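Local coordinates for putative cell surface protein (Streptococcus pyogenes, PDB 4OFQ) that probably acts as a cell-surface adhesin, its C-terminal beta-sandwich domains belonging to the antigen I/II family of streptococcal surface proteins, at residues Q15-V21 with T40-D46; S79-I85 with T150-K156; A118-S122 with G176-Y180; D29-P35 with V185-L191. All blocks are in the same frame, centred on the assembly; numbering follows the deposited sequence. Where two conformers were deposited one is given.

Interactions 1, 2 and 4 tie strands edge to edge, while interaction 3 fastens a helix end to a strand. Interactions 1 and 2 are neighbours in one antiparallel sheet, centres 11 Å apart, and are joined where Gln-45 OE1 lies 2.6 Å from Tyr-151 OH. Interactions 3 and 4 use the two ends of strand 177-188 in the other sheet of the sandwich, centres 29 Å apart. Interactions 1 and 4 touch through Ile-20. The calcium ion, held by Asp-69, Tyr-70, Val-124 and Glu-126, lies about 9 Å from the side chains of Lys-18 and Phe-155 and about 10 Å from that of Ser-122.

Interaction 1 (Q15-V21 with T40-D46); sequences QPTKTIV and TYVAKQD
Lys-18 lies over the face of the Tyr-41 ring, across two antiparallel strands and on the side of the sheet that also carries Ile-20 and Ala-43. Its CG is anti to the backbone N (chi1 -173°), and a bend at chi3 (72°) carries the chain over the aromatic ring. Lys-18 CD passes 3.5 Å from Tyr-41 CB, and Lys-18 NZ ends 4.0 Å from the centroid of the Tyr-41 ring, almost on its normal. That nitrogen is covalently joined to CG of Asn-168 in an intramolecular isopeptide bond, and it hydrogen-bonds to Asp-68. The ring therefore packs against an amide rather than a free ammonium group. A large flat side chain suits this place: its face covers one side of the cross-link nitrogen, which probably limits exposure to solvent. Ile-20 CB also touches the ring, 3.7 Å from Tyr-41 CD1.

On the opposite side of the sheet, Lys-44 lays its aliphatic part by Thr-17, whose OG1 is 3.4 Å from Lys-44 CB. Lys-44 NZ gives a hydrogen bond to a water that donates in turn to Gln-15 O. A long, partly exposed lysine suits this place because its methylenes can cover Thr-17 while its amine reaches water. The backbones pair from Lys-44 N to Thr-17 O, at 2.9 Å, down to Val-21 N and Thr-40 O. Beyond the ladder, Asp-46 OD2 accepts from Gln-15 N at 2.9 Å.

Strand 149-157 pairs with the other edge of strand 38-45. The face bearing Tyr-41 packs on strands 164-174 and 177-188 of the second sheet, so the isopeptide bond staples the two layers of the sandwich.

Interaction 2 (S79-I85 with T150-K156); sequences SLVVNSI and TYNLSFK
A classic beta bulge interrupts the antiparallel pairing of these strands: Asn-83 and Ser-84 both face Asn-152. On one side of it, Val-81 and Ser-154 exchange two backbone hydrogen bonds. At the bulge Asn-152 O accepts from Asn-83 N at 2.8 Å and weakly from Ser-84 N, while Asn-152 N donates to Ser-84 O.

Side-chain hydrogen bonds reinforce the irregularity. The backbone turn at Asn-83 brings its side chain toward the partner strand, and with CG opposite the carbonyl carbon (chi1 -55°) the amide nitrogen reaches two acceptors. Asn-83 ND2 donates to Ser-154 OG at 2.9 Å, nearly in its own amide plane, and to Asn-152 OD1 at 2.9 Å, somewhat out of that plane. The two asparagine amides stand 72° apart. Asparagine suits the place because one NH2 can bridge two neighbouring polar groups; Ser-154 OG is bonded further to Thr-40.

Apolar contacts line the opposite face, where Tyr-151 and Phe-155 look into the sandwich. Ile-85 CG2 sits over the Tyr-151 ring, 3.7 Å from its centroid, and Leu-80 CD1 covers the Phe-155 ring off-centre. Branched aliphatic side chains fit here because their methyl groups can point C-H bonds at an aromatic face. From the facing sheet, Tyr-128 and Trp-130 of strand 127-132 pack against these side chains.

At the corner before strand 80-87, Ser-79 OG, also bonded to Asp-76 O, accepts from Lys-156 N at 2.8 Å.

Interaction 3 (A118-S122 with G176-Y180); sequences ASGIS and GNGYY
An ST turn at the end of helix 110-119 rests on the start of strand 177-188, with Ser-119 of the turn lying beside Gly-178 of the strand. Ser-119 OG is held between the backbone N and the carbonyl carbon (chi1 71°), from where it accepts from Ile-121 N at 3.0 Å; it also bonds to Ile-116 O within the helix. A short hydroxyl side chain suits this position, since it folds back to tie the departing chain to the helix it has just left. Gly-120 makes the exit, with a positive phi of 97° that glycine adopts without strain.

The turn is fixed to the strand through backbone atoms. Gly-178 N donates to Ser-119 O at 3.0 Å, a rather bent bond that approaches the carbonyl from well off its axis. Ser-119 CA closes on Gly-176 O at 3.4 Å, a C-H...O contact. Gly-178 suits the close approach because it has no side chain on the flank turned to Ser-119 O and Ile-121 CG1.

Beyond the turn, Ile-121 is largely buried and sends its CD1 methyl alongside the Tyr-180 ring, and the two side chains slide past each other in opposite directions. Tyr-171 of strand 164-174 flanks the pair: it touches Ile-121 and meets the Tyr-180 ring edge to face. The tyrosine supplies both an apolar wall for the isoleucine and a polar end for the loop. Ile-121 CD1 lies 3.4 Å from Tyr-180 CE2, and Tyr-180 OH donates to Gly-120 O at 3.1 Å in the plane of that carbonyl.

Interaction 4 (D29-P35 with V185-L191); sequences DGKSVLP and VNHLSEL
With chi1 at -65° and chi2 at 91°, Asn-186 turns its amide across to segment 29-35, so that Asn-186 ND2 donates to Lys-31 O at 2.9 Å with the acceptor close to the amide plane. The same nitrogen also donates to Ile-28 O, and the two bonds fix the amide's rotation; asparagine suits a buried place because its NH2 can serve two backbone carbonyls. Asp-29 begins the contact: its CG stands opposite the backbone N (chi1 -164°), which lets Asp-29 OD1 accept from Val-185 N at 3.1 Å. Gly-30 N then donates to Val-185 O at 2.8 Å, and glycine readily holds the positive phi needed here.

Further along, the chains run side by side as a short parallel pair. Val-33 N donates to His-187 O at 2.9 Å, and Ser-189 N to Val-33 O at 3.3 Å. A single water joins Ser-32 OG and Ser-189 OG. Leu-188 CD1 meets the backbone where Leu-34 passes into Pro-35, 3.4 Å from Pro-35 N. It also packs on CD of Pro-35, whose ring gives the leucine a rigid apolar surface.

Strand 32-33 forms the edge of the mixed sheet, beside strand 177-188, which pairs on its other edge with strand 164-174. Ser-32 bonds through its backbone to Asn-229 and Gly-231, and Leu-34 and Pro-35 rest on Asn-335 of strand 335-338.

Interaction 1 (Q15-V21 with T40-D46)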
# COMPACT_ATOMS: atom_id res chain seq x y z
N GLN A 15 -8.68 1.00 26.67
CA GLN A 15 -7.77 0.56 25.63
C GLN A 15 -8.24 0.99 24.25
O GLN A 15 -9.03 0.29 23.62
CB GLN A 15 -7.59 -0.97 25.70
CG GLN A 15 -6.65 -1.56 24.65
CD GLN A 15 -5.28 -0.90 24.64
OE1 GLN A 15 -4.76 -0.50 25.69
NE2 GLN A 15 -4.69 -0.78 23.45
N PRO A 16 -7.78 2.17 23.80
CA PRO A 16 -8.03 2.56 22.41
C PRO A 16 -7.33 1.56 21.49
O PRO A 16 -6.28 1.01 21.85
CB PRO A 16 -7.38 3.94 22.30
CG PRO A 16 -6.36 3.97 23.40
CD PRO A 16 -6.90 3.11 24.50
N THR A 17 -7.90 1.30 20.33
CA THR A 17 -7.31 0.31 19.45
C THR A 17 -7.37 0.85 18.03
O THR A 17 -8.15 1.74 17.75
CB THR A 17 -8.07 -1.02 19.51
OG1 THR A 17 -9.43 -0.81 19.09
CG2 THR A 17 -8.06 -1.60 20.92
N LYS A 18 -6.52 0.32 17.15
CA LYS A 18 -6.72 0.52 15.73
C LYS A 18 -6.38 -0.77 14.98
O LYS A 18 -5.58 -1.58 15.45
CB LYS A 18 -5.89 1.70 15.21
CG LYS A 18 -6.18 2.07 13.75
CD LYS A 18 -5.57 3.41 13.36
CE LYS A 18 -4.03 3.36 13.22
NZ LYS A 18 -3.52 4.68 12.72
N THR A 19 -7.04 -0.98 13.84
CA THR A 19 -6.67 -2.05 12.93
C THR A 19 -6.70 -1.50 11.50
O THR A 19 -7.19 -0.40 11.27
CB THR A 19 -7.62 -3.25 13.06
OG1 THR A 19 -7.10 -4.36 12.31
CG2 THR A 19 -9.00 -2.89 12.57
N ILE A 20 -6.12 -2.24 10.56
CA ILE A 20 -6.17 -1.86 9.16
C ILE A 20 -6.86 -3.03 8.46
O ILE A 20 -6.61 -4.20 8.79
CB ILE A 20 -4.75 -1.60 8.58
CG1 ILE A 20 -4.83 -1.27 7.08
CG2 ILE A 20 -3.82 -2.81 8.81
CD1 ILE A 20 -3.49 -0.87 6.49
N VAL A 21 -7.74 -2.74 7.50
CA VAL A 21 -8.58 -3.78 6.92
C VAL A 21 -8.50 -3.80 5.40
O VAL A 21 -8.27 -2.77 4.76
CB VAL A 21 -10.05 -3.61 7.35
CG1 VAL A 21 -10.19 -3.76 8.87
CG2 VAL A 21 -10.58 -2.25 6.90
N THR A 40 -6.84 1.71 4.92
CA THR A 40 -8.07 2.00 5.64
C THR A 40 -8.03 1.43 7.04
O THR A 40 -7.96 0.21 7.22
CB THR A 40 -9.30 1.47 4.89
OG1 THR A 40 -9.42 2.18 3.64
CG2 THR A 40 -10.58 1.70 5.71
N TYR A 41 -8.04 2.32 8.02
CA TYR A 41 -7.98 1.96 9.42
C TYR A 41 -9.34 2.10 10.07
O TYR A 41 -10.14 2.99 9.71
CB TYR A 41 -7.00 2.87 10.16
CG TYR A 41 -5.57 2.82 9.68
CD1 TYR A 41 -4.71 1.80 10.10
CD2 TYR A 41 -5.05 3.82 8.85
CE1 TYR A 41 -3.39 1.76 9.68
CE2 TYR A 41 -3.75 3.79 8.43
CZ TYR A 41 -2.91 2.77 8.85
OH TYR A 41 -1.61 2.74 8.42
N VAL A 42 -9.60 1.24 11.05
CA VAL A 42 -10.78 1.38 11.90
C VAL A 42 -10.25 1.54 13.32
O VAL A 42 -9.55 0.66 13.83
CB VAL A 42 -11.68 0.13 11.78
CG1 VAL A 42 -12.95 0.28 12.64
CG2 VAL A 42 -12.03 -0.15 10.31
N ALA A 43 -10.54 2.68 13.94
CA ALA A 43 -9.99 3.00 15.24
C ALA A 43 -11.12 3.09 16.24
O ALA A 43 -12.20 3.60 15.92
CB ALA A 43 -9.22 4.32 15.18
N LYS A 44 -10.86 2.59 17.45
CA LYS A 44 -11.85 2.66 18.52
C LYS A 44 -11.42 3.62 19.62
O LYS A 44 -10.27 3.59 20.07
CB LYS A 44 -12.09 1.28 19.14
CG LYS A 44 -13.01 1.32 20.38
CD LYS A 44 -13.32 -0.07 20.94
CE LYS A 44 -12.16 -0.59 21.76
NZ LYS A 44 -12.48 -1.90 22.42
N GLN A 45 -12.37 4.45 20.05
CA GLN A 45 -12.22 5.32 21.21
C GLN A 45 -13.06 4.67 22.30
O GLN A 45 -14.29 4.61 22.21
CB GLN A 45 -12.75 6.73 20.86
CG GLN A 45 -12.68 7.80 21.96
CD GLN A 45 -12.96 9.20 21.38
OE1 GLN A 45 -13.57 9.33 20.32
NE2 GLN A 45 -12.49 10.24 22.08
N ASP A 46 -12.38 4.15 23.33
CA ASP A 46 -12.96 3.20 24.27
C ASP A 46 -13.55 3.90 25.50
O ASP A 46 -12.81 4.43 26.33
CB ASP A 46 -11.86 2.21 24.70
CG ASP A 46 -12.34 1.16 25.69
OD1 ASP A 46 -13.56 1.03 25.94
OD2 ASP A 46 -11.47 0.44 26.22
O HOH W 1 -10.21 -2.19 23.91
O HOH W 2 -10.07 -0.88 16.22
O HOH W 3 -10.78 -2.98 19.70
O HOH W 4 -6.21 -1.01 4.04

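Interaction 2 (S79-I85 with T150-K156)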
# COMPACT_ATOMS: atom_id res chain seq x y z
N SER A 79 -3.77 13.42 2.78
CA SER A 79 -4.64 12.59 1.94
C SER A 79 -5.80 12.00 2.72
O SER A 79 -6.67 11.32 2.15
CB SER A 79 -3.84 11.43 1.31
OG SER A 79 -3.44 10.48 2.30
N LEU A 80 -5.84 12.25 4.03
CA LEU A 80 -6.87 11.64 4.88
C LEU A 80 -8.28 11.86 4.35
O LEU A 80 -8.67 12.98 4.03
CB LEU A 80 -6.79 12.16 6.33
CG LEU A 80 -7.94 11.70 7.24
CD1 LEU A 80 -7.96 10.15 7.38
CD2 LEU A 80 -7.88 12.35 8.64
N VAL A 81 -9.04 10.77 4.26
CA VAL A 81 -10.48 10.86 4.03
C VAL A 81 -11.16 10.26 5.25
O VAL A 81 -10.90 9.10 5.60
CB VAL A 81 -10.91 10.07 2.78
CG1 VAL A 81 -12.47 10.04 2.66
CG2 VAL A 81 -10.27 10.65 1.52
N VAL A 82 -12.00 11.05 5.93
CA VAL A 82 -12.72 10.52 7.08
C VAL A 82 -13.99 9.88 6.57
O VAL A 82 -14.93 10.57 6.18
CB VAL A 82 -13.05 11.62 8.10
CG1 VAL A 82 -13.82 11.05 9.29
CG2 VAL A 82 -11.78 12.26 8.58
N ASN A 83 -14.02 8.55 6.53
CA ASN A 83 -15.19 7.86 6.00
C ASN A 83 -16.39 7.98 6.94
O ASN A 83 -17.53 8.18 6.49
CB ASN A 83 -14.85 6.41 5.67
CG ASN A 83 -13.66 6.31 4.73
OD1 ASN A 83 -13.66 6.89 3.65
ND2 ASN A 83 -12.61 5.63 5.17
N SER A 84 -16.14 7.87 8.23
CA SER A 84 -17.20 8.06 9.21
C SER A 84 -16.59 8.15 10.61
O SER A 84 -15.50 7.64 10.85
CB SER A 84 -18.18 6.89 9.16
OG SER A 84 -17.50 5.68 9.46
N ILE A 85 -17.27 8.85 11.50
CA ILE A 85 -16.94 8.80 12.93
C ILE A 85 -18.27 8.64 13.64
O ILE A 85 -19.11 9.55 13.63
CB ILE A 85 -16.25 10.08 13.42
CG1 ILE A 85 -15.03 10.41 12.55
CG2 ILE A 85 -15.82 9.92 14.88
CD1 ILE A 85 -14.29 11.67 13.00
N THR A 150 -16.21 5.00 16.92
CA THR A 150 -15.45 4.30 15.89
C THR A 150 -15.09 5.24 14.75
O THR A 150 -15.98 5.85 14.13
CB THR A 150 -16.24 3.09 15.35
OG1 THR A 150 -16.52 2.19 16.43
CG2 THR A 150 -15.44 2.35 14.26
N TYR A 151 -13.80 5.35 14.47
CA TYR A 151 -13.29 6.21 13.41
C TYR A 151 -12.91 5.33 12.22
O TYR A 151 -12.18 4.36 12.38
CB TYR A 151 -12.06 7.00 13.88
CG TYR A 151 -12.29 7.98 15.03
CD1 TYR A 151 -12.58 7.52 16.31
CD2 TYR A 151 -12.18 9.35 14.84
CE1 TYR A 151 -12.79 8.41 17.37
CE2 TYR A 151 -12.37 10.26 15.90
CZ TYR A 151 -12.68 9.78 17.16
OH TYR A 151 -12.88 10.66 18.22
N ASN A 152 -13.41 5.67 11.04
CA ASN A 152 -13.04 4.94 9.84
C ASN A 152 -12.29 5.90 8.92
O ASN A 152 -12.89 6.83 8.39
CB ASN A 152 -14.29 4.40 9.17
CG ASN A 152 -13.99 3.37 8.12
OD1 ASN A 152 -13.33 3.66 7.12
ND2 ASN A 152 -14.50 2.15 8.31
N LEU A 153 -10.99 5.67 8.74
CA LEU A 153 -10.08 6.66 8.18
C LEU A 153 -9.28 6.04 7.03
O LEU A 153 -8.78 4.94 7.18
CB LEU A 153 -9.06 7.07 9.25
CG LEU A 153 -9.63 7.53 10.60
CD1 LEU A 153 -8.51 7.82 11.62
CD2 LEU A 153 -10.51 8.76 10.38
N SER A 154 -9.15 6.75 5.91
CA SER A 154 -8.32 6.24 4.81
C SER A 154 -7.17 7.19 4.48
O SER A 154 -7.41 8.39 4.29
CB SER A 154 -9.16 6.01 3.55
OG SER A 154 -10.15 5.01 3.78
N PHE A 155 -5.95 6.66 4.37
CA PHE A 155 -4.77 7.45 3.99
C PHE A 155 -4.12 6.87 2.73
O PHE A 155 -4.18 5.65 2.49
CB PHE A 155 -3.69 7.39 5.08
CG PHE A 155 -4.05 8.07 6.38
CD1 PHE A 155 -3.87 9.45 6.54
CD2 PHE A 155 -4.47 7.32 7.47
CE1 PHE A 155 -4.16 10.06 7.75
CE2 PHE A 155 -4.76 7.93 8.69
CZ PHE A 155 -4.59 9.30 8.83
N LYS A 156 -3.47 7.74 1.96
CA LYS A 156 -2.51 7.31 0.93
C LYS A 156 -1.07 7.48 1.44
O LYS A 156 -0.82 8.25 2.37
CB LYS A 156 -2.67 8.16 -0.33
CG LYS A 156 -4.10 8.36 -0.77
CD LYS A 156 -4.67 7.15 -1.47
CE LYS A 156 -6.10 7.43 -1.93
NZ LYS A 156 -6.71 6.29 -2.69
O HOH W 5 -17.06 4.63 11.94

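Interaction 3 (A118-S122 with G176-Y180)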
# COMPACT_ATOMS: atom_id res chain seq x y z
N ALA A 118 0.45 16.81 29.80
CA ALA A 118 0.13 16.31 31.13
C ALA A 118 -0.52 14.93 31.09
O ALA A 118 -0.71 14.31 32.13
CB ALA A 118 -0.75 17.30 31.86
N SER A 119 -0.83 14.45 29.89
CA SER A 119 -1.59 13.20 29.75
C SER A 119 -0.75 11.92 29.86
O SER A 119 -1.29 10.85 30.17
CB SER A 119 -2.31 13.19 28.41
OG SER A 119 -1.38 13.03 27.36
N GLY A 120 0.55 12.01 29.61
CA GLY A 120 1.38 10.82 29.56
C GLY A 120 1.58 10.37 28.13
O GLY A 120 2.43 9.54 27.83
N ILE A 121 0.78 10.95 27.23
CA ILE A 121 0.76 10.62 25.81
C ILE A 121 1.82 11.40 25.03
O ILE A 121 2.08 12.57 25.32
CB ILE A 121 -0.67 10.88 25.22
CG1 ILE A 121 -1.51 9.60 25.24
CG2 ILE A 121 -0.62 11.48 23.83
CD1 ILE A 121 -0.92 8.47 26.06
N SER A 122 2.42 10.76 24.03
CA SER A 122 3.53 11.35 23.31
C SER A 122 3.46 11.11 21.80
O SER A 122 4.18 10.26 21.27
CB SER A 122 4.85 10.78 23.84
OG SER A 122 5.97 11.49 23.35
N GLY A 176 -8.22 14.46 30.79
CA GLY A 176 -6.79 14.70 30.90
C GLY A 176 -5.91 13.47 31.07
O GLY A 176 -4.68 13.58 31.11
N ASN A 177 -6.52 12.29 31.19
CA ASN A 177 -5.75 11.05 31.33
C ASN A 177 -5.45 10.42 29.97
O ASN A 177 -6.37 10.11 29.21
CB ASN A 177 -6.50 10.03 32.18
CG ASN A 177 -6.86 10.56 33.55
OD1 ASN A 177 -6.04 11.19 34.23
ND2 ASN A 177 -8.10 10.32 33.97
N GLY A 178 -4.17 10.21 29.67
CA GLY A 178 -3.77 9.62 28.40
C GLY A 178 -3.68 8.09 28.39
O GLY A 178 -3.26 7.48 29.37
N TYR A 179 -4.08 7.49 27.27
CA TYR A 179 -4.00 6.04 27.10
C TYR A 179 -3.45 5.71 25.71
O TYR A 179 -3.73 6.41 24.75
CB TYR A 179 -5.38 5.40 27.30
CG TYR A 179 -5.95 5.69 28.67
CD1 TYR A 179 -5.67 4.86 29.75
CD2 TYR A 179 -6.76 6.80 28.88
CE1 TYR A 179 -6.18 5.12 31.01
CE2 TYR A 179 -7.28 7.08 30.14
CZ TYR A 179 -6.99 6.23 31.20
OH TYR A 179 -7.49 6.49 32.46
N TYR A 180 -2.67 4.63 25.64
CA TYR A 180 -1.96 4.21 24.43
C TYR A 180 -2.71 3.12 23.67
O TYR A 180 -3.18 2.15 24.27
CB TYR A 180 -0.58 3.65 24.82
CG TYR A 180 0.50 4.67 25.08
CD1 TYR A 180 1.44 4.97 24.11
CD2 TYR A 180 0.58 5.33 26.30
CE1 TYR A 180 2.44 5.91 24.34
CE2 TYR A 180 1.58 6.27 26.54
CZ TYR A 180 2.50 6.55 25.55
OH TYR A 180 3.49 7.48 25.76

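Interaction 4 (D29-P35 with V185-L191)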
# COMPACT_ATOMS: atom_id res chain seq x y z
N ASP A 29 -3.19 -6.09 9.48
CA ASP A 29 -2.12 -5.66 10.35
C ASP A 29 -0.94 -6.62 10.14
O ASP A 29 -1.12 -7.84 10.15
CB ASP A 29 -2.59 -5.72 11.81
CG ASP A 29 -1.69 -4.93 12.76
OD1 ASP A 29 -0.64 -4.40 12.34
OD2 ASP A 29 -2.05 -4.84 13.96
N GLY A 30 0.24 -6.06 9.92
CA GLY A 30 1.44 -6.85 9.76
C GLY A 30 1.72 -7.30 8.33
O GLY A 30 2.72 -7.97 8.08
N LYS A 31 0.84 -6.94 7.39
CA LYS A 31 0.97 -7.41 6.00
C LYS A 31 1.59 -6.36 5.08
O LYS A 31 1.56 -5.17 5.38
CB LYS A 31 -0.39 -7.81 5.43
CG LYS A 31 -1.19 -8.72 6.32
CD LYS A 31 -0.47 -10.02 6.53
CE LYS A 31 -1.29 -10.95 7.40
NZ LYS A 31 -2.56 -11.39 6.76
N SER A 32 2.13 -6.81 3.95
CA SER A 32 2.73 -5.87 3.01
C SER A 32 1.67 -5.22 2.10
O SER A 32 0.59 -5.79 1.83
CB SER A 32 3.83 -6.54 2.18
OG SER A 32 3.31 -7.63 1.44
N VAL A 33 1.98 -4.01 1.66
CA VAL A 33 1.10 -3.23 0.79
C VAL A 33 1.94 -2.67 -0.35
O VAL A 33 3.15 -2.87 -0.38
CB VAL A 33 0.42 -2.07 1.56
CG1 VAL A 33 -0.43 -2.63 2.70
CG2 VAL A 33 1.48 -1.07 2.10
N LEU A 34 1.29 -1.96 -1.27
CA LEU A 34 1.94 -1.42 -2.47
C LEU A 34 1.99 0.11 -2.39
O LEU A 34 1.24 0.71 -1.62
CB LEU A 34 1.16 -1.89 -3.72
CG LEU A 34 1.13 -3.41 -3.88
CD1 LEU A 34 0.22 -3.84 -5.03
CD2 LEU A 34 2.55 -3.92 -4.12
N PRO A 35 2.89 0.75 -3.17
CA PRO A 35 3.05 2.20 -3.12
C PRO A 35 1.74 2.99 -3.31
O PRO A 35 1.51 4.03 -2.66
CB PRO A 35 3.99 2.47 -4.29
CG PRO A 35 4.85 1.25 -4.37
CD PRO A 35 3.93 0.11 -4.00
N VAL A 185 1.27 -1.94 12.07
CA VAL A 185 2.45 -1.90 11.22
C VAL A 185 2.20 -2.56 9.87
O VAL A 185 1.66 -3.67 9.82
CB VAL A 185 3.64 -2.63 11.88
CG1 VAL A 185 4.87 -2.66 10.95
CG2 VAL A 185 3.96 -2.02 13.25
N ASN A 186 2.61 -1.90 8.79
CA ASN A 186 2.59 -2.53 7.48
C ASN A 186 3.89 -2.28 6.77
O ASN A 186 4.49 -1.23 6.92
CB ASN A 186 1.43 -2.01 6.66
CG ASN A 186 0.11 -2.40 7.26
OD1 ASN A 186 -0.47 -1.66 8.06
ND2 ASN A 186 -0.35 -3.58 6.90
N HIS A 187 4.32 -3.26 5.97
CA HIS A 187 5.58 -3.13 5.25
C HIS A 187 5.27 -2.69 3.83
O HIS A 187 4.37 -3.22 3.19
CB HIS A 187 6.33 -4.47 5.26
CG HIS A 187 7.70 -4.40 4.65
ND1 HIS A 187 8.04 -5.11 3.52
CD2 HIS A 187 8.81 -3.72 5.02
CE1 HIS A 187 9.31 -4.86 3.22
NE2 HIS A 187 9.79 -4.02 4.12
N LEU A 188 6.00 -1.69 3.36
CA LEU A 188 5.89 -1.30 1.96
C LEU A 188 6.89 -2.11 1.15
O LEU A 188 8.09 -1.98 1.33
CB LEU A 188 6.13 0.20 1.77
CG LEU A 188 6.21 0.63 0.30
CD1 LEU A 188 4.95 0.23 -0.46
CD2 LEU A 188 6.45 2.13 0.18
N SER A 189 6.39 -2.96 0.26
CA SER A 189 7.25 -3.70 -0.64
C SER A 189 8.00 -2.75 -1.54
O SER A 189 7.43 -1.79 -2.06
CB SER A 189 6.41 -4.67 -1.48
OG SER A 189 6.01 -5.78 -0.71
N GLU A 190 9.30 -2.97 -1.70
CA GLU A 190 10.06 -2.20 -2.67
C GLU A 190 9.94 -2.91 -4.00
O GLU A 190 10.37 -4.06 -4.13
CB GLU A 190 11.52 -2.06 -2.26
CG GLU A 190 12.31 -1.20 -3.23
CD GLU A 190 13.76 -1.02 -2.81
OE1 GLU A 190 14.06 -1.29 -1.63
OE2 GLU A 190 14.58 -0.61 -3.66
N LEU A 191 9.36 -2.22 -4.97
CA LEU A 191 9.12 -2.76 -6.30
C LEU A 191 10.32 -2.50 -7.19
O LEU A 191 10.73 -1.36 -7.35
CB LEU A 191 7.89 -2.10 -6.92
CG LEU A 191 6.65 -2.06 -6.04
CD1 LEU A 191 5.51 -1.34 -6.76
CD2 LEU A 191 6.25 -3.48 -5.67
O HOH W 6 3.57 -6.54 -1.06